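Local coordinates for protein endoglucanase, family GH5 (Zobellia galactanivorans, PDB 6GL2) that probably hydrolyses beta-glucans, as a glycoside hydrolase of family 5 dedicated to hemicellulose breakdown in a marine bacterium, at residues Ile104-Asp109 with Asp125-Val130. Sequence-based numbering, arbitrary orientation.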
loop_
_atom_site.group_PDB
_atom_site.type_symbol
_atom_site.label_atom_id
_atom_site.label_comp_id
_atom_site.label_asym_id
_atom_site.label_seq_id
_atom_site.Cartn_x
_atom_site.Cartn_y
_atom_site.Cartn_z
ATOM N N ILE A 104 -6.095 -4.080 -2.958
ATOM C CA ILE A 104 -6.020 -5.222 -1.986
ATOM C C ILE A 104 -4.590 -5.764 -2.085
ATOM O O ILE A 104 -4.060 -5.939 -3.187
ATOM C CB ILE A 104 -6.990 -6.343 -2.422
ATOM C CG1 ILE A 104 -8.457 -5.830 -2.235
ATOM C CG2 ILE A 104 -6.740 -7.606 -1.582
ATOM C CD1 ILE A 104 -9.488 -6.806 -2.855
ATOM N N ASN A 105 -3.969 -6.056 -0.923
ATOM C CA ASN A 105 -2.585 -6.529 -0.892
ATOM C C ASN A 105 -2.452 -7.760 -0.055
ATOM O O ASN A 105 -3.404 -8.349 0.422
ATOM C CB ASN A 105 -1.632 -5.383 -0.411
ATOM C CG ASN A 105 -1.659 -5.128 1.057
ATOM O OD1 ASN A 105 -2.375 -5.815 1.793
ATOM N ND2 ASN A 105 -0.802 -4.212 1.544
ATOM N N ILE A 106 -1.204 -8.215 0.049
ATOM C CA ILE A 106 -0.690 -9.081 1.085
ATOM C C ILE A 106 0.113 -8.236 2.046
ATOM O O ILE A 106 1.104 -7.610 1.598
ATOM C CB ILE A 106 0.141 -10.265 0.503
ATOM C CG1 ILE A 106 -0.694 -11.162 -0.341
ATOM C CG2 ILE A 106 0.821 -10.990 1.644
ATOM C CD1 ILE A 106 0.029 -12.374 -0.940
ATOM N N HIS A 107 -0.239 -8.166 3.294
ATOM C CA HIS A 107 0.297 -7.163 4.223
ATOM C C HIS A 107 1.265 -7.729 5.230
ATOM O O HIS A 107 2.427 -8.070 4.818
ATOM C CB HIS A 107 -0.874 -6.337 4.871
ATOM C CG HIS A 107 -0.451 -5.002 5.341
ATOM N ND1 HIS A 107 -0.263 -3.964 4.476
ATOM C CD2 HIS A 107 -0.157 -4.552 6.589
ATOM C CE1 HIS A 107 0.081 -2.893 5.211
ATOM N NE2 HIS A 107 0.228 -3.263 6.476
ATOM N N HIS A 108 0.886 -8.138 6.429
ATOM C CA HIS A 108 1.829 -8.543 7.520
ATOM C C HIS A 108 2.023 -9.997 7.442
ATOM O O HIS A 108 1.861 -10.778 8.410
ATOM C CB HIS A 108 1.352 -8.189 8.930
ATOM C CG HIS A 108 1.356 -6.712 9.251
ATOM N ND1 HIS A 108 2.369 -5.826 8.891
ATOM C CD2 HIS A 108 0.394 -5.952 9.896
ATOM C CE1 HIS A 108 2.051 -4.599 9.392
ATOM N NE2 HIS A 108 0.868 -4.675 9.979
ATOM N N ASP A 109 2.557 -10.475 6.333
ATOM C CA ASP A 109 2.683 -11.913 6.000
ATOM C C ASP A 109 4.146 -12.310 5.879
ATOM O O ASP A 109 4.513 -13.333 5.271
ATOM C CB ASP A 109 1.816 -12.240 4.780
ATOM C CG ASP A 109 0.347 -12.387 5.160
ATOM O OD1 ASP A 109 0.050 -13.388 5.890
ATOM O OD2 ASP A 109 -0.429 -11.571 4.731
ATOM N N ASP A 125 6.392 -21.199 -3.846
ATOM C CA ASP A 125 5.301 -22.156 -4.016
ATOM C C ASP A 125 3.962 -21.640 -3.358
ATOM O O ASP A 125 2.891 -21.675 -3.930
ATOM C CB ASP A 125 5.659 -23.524 -3.425
ATOM C CG ASP A 125 6.781 -24.289 -4.181
ATOM O OD1 ASP A 125 7.146 -24.003 -5.344
ATOM O OD2 ASP A 125 7.360 -25.153 -3.418
ATOM N N GLU A 126 4.098 -21.212 -2.100
ATOM C CA GLU A 126 2.953 -20.701 -1.341
ATOM C C GLU A 126 2.395 -19.437 -1.976
ATOM O O GLU A 126 1.162 -19.341 -2.129
ATOM C CB GLU A 126 3.332 -20.460 0.133
ATOM C CG GLU A 126 2.069 -20.049 0.887
ATOM C CD GLU A 126 2.195 -20.099 2.402
ATOM O OE1 GLU A 126 3.284 -20.376 2.916
ATOM O OE2 GLU A 126 1.111 -19.792 2.999
ATOM N N LEU A 127 3.245 -18.518 -2.353
ATOM C CA LEU A 127 2.777 -17.265 -2.952
ATOM C C LEU A 127 1.994 -17.461 -4.214
ATOM O O LEU A 127 1.016 -16.834 -4.458
ATOM C CB LEU A 127 3.937 -16.305 -3.236
ATOM C CG LEU A 127 4.337 -15.285 -2.251
ATOM C CD1 LEU A 127 5.449 -14.447 -2.919
ATOM C CD2 LEU A 127 3.115 -14.380 -1.947
ATOM N N SER A 128 2.466 -18.398 -5.044
ATOM C CA SER A 128 1.771 -18.675 -6.286
ATOM C C SER A 128 0.345 -19.171 -5.988
ATOM O O SER A 128 -0.614 -18.700 -6.618
ATOM C CB SER A 128 2.531 -19.783 -7.048
ATOM O OG SER A 128 1.915 -19.978 -8.290
ATOM N N LYS A 129 0.196 -20.062 -5.025
ATOM C CA LYS A 129 -1.095 -20.655 -4.660
ATOM C C LYS A 129 -1.998 -19.547 -4.061
ATOM O O LYS A 129 -3.212 -19.439 -4.349
ATOM C CB LYS A 129 -0.964 -21.754 -3.646
ATOM C CG LYS A 129 -0.466 -23.081 -4.199
ATOM C CD LYS A 129 -1.329 -23.591 -5.306
ATOM C CE LYS A 129 -0.802 -24.925 -5.839
ATOM N NZ LYS A 129 -1.529 -25.394 -7.055
ATOM N N VAL A 130 -1.460 -18.695 -3.170
ATOM C CA VAL A 130 -2.245 -17.670 -2.490
ATOM C C VAL A 130 -2.673 -16.643 -3.509
ATOM O O VAL A 130 -3.854 -16.284 -3.508
ATOM C CB VAL A 130 -1.444 -17.088 -1.314
ATOM C CG1 VAL A 130 -2.131 -15.815 -0.738
ATOM C CG2 VAL A 130 -1.326 -18.165 -0.223
#
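Ile106 reaches helix 117-137 through a single methyl group, CD1, which lands between Leu127 and Val130. Its CB points toward the helix. CG2 branches off anti to the backbone N and has no partner on residues 125-130. CG1 takes the other branch, anti to the carbonyl carbon (chi1 -63°), and the chain then runs on fully extended (chi2 -179°), carrying CD1 outward to the helix. There CD1 meets Leu127 CD2 at 3.8 Å, and Val130 CG1 lies 4.1 Å from the same CD1. Leu127 and Val130 stand three positions apart, so they share one face of the helix, and the isoleucine tip meets them at a slant. The touch is purely apolar, small and buried, with no hydrogen bond from one segment to the other.

Behind Ile106 the chain turns polar. Asn105 ND2 donates to His107 ND1 at 3.0 Å, nearly straight (169°) and in the plane of the imidazole, which fixes how that ring is turned; ND2 also bonds Glu148, and OD1 bonds the backbone N of Val66. Residues on either side of Ile106 are thus tied to neighbouring strands and loops, while Ile106 itself faces outward. The contact joins the loop just after strand 101-105 to helix 117-137, within one beta-alpha-beta unit of the TIM barrel: strand 101-105 leads into helix 117-137, which returns to strand 145-148, and Leu127 also packs on helix 167-186 next door.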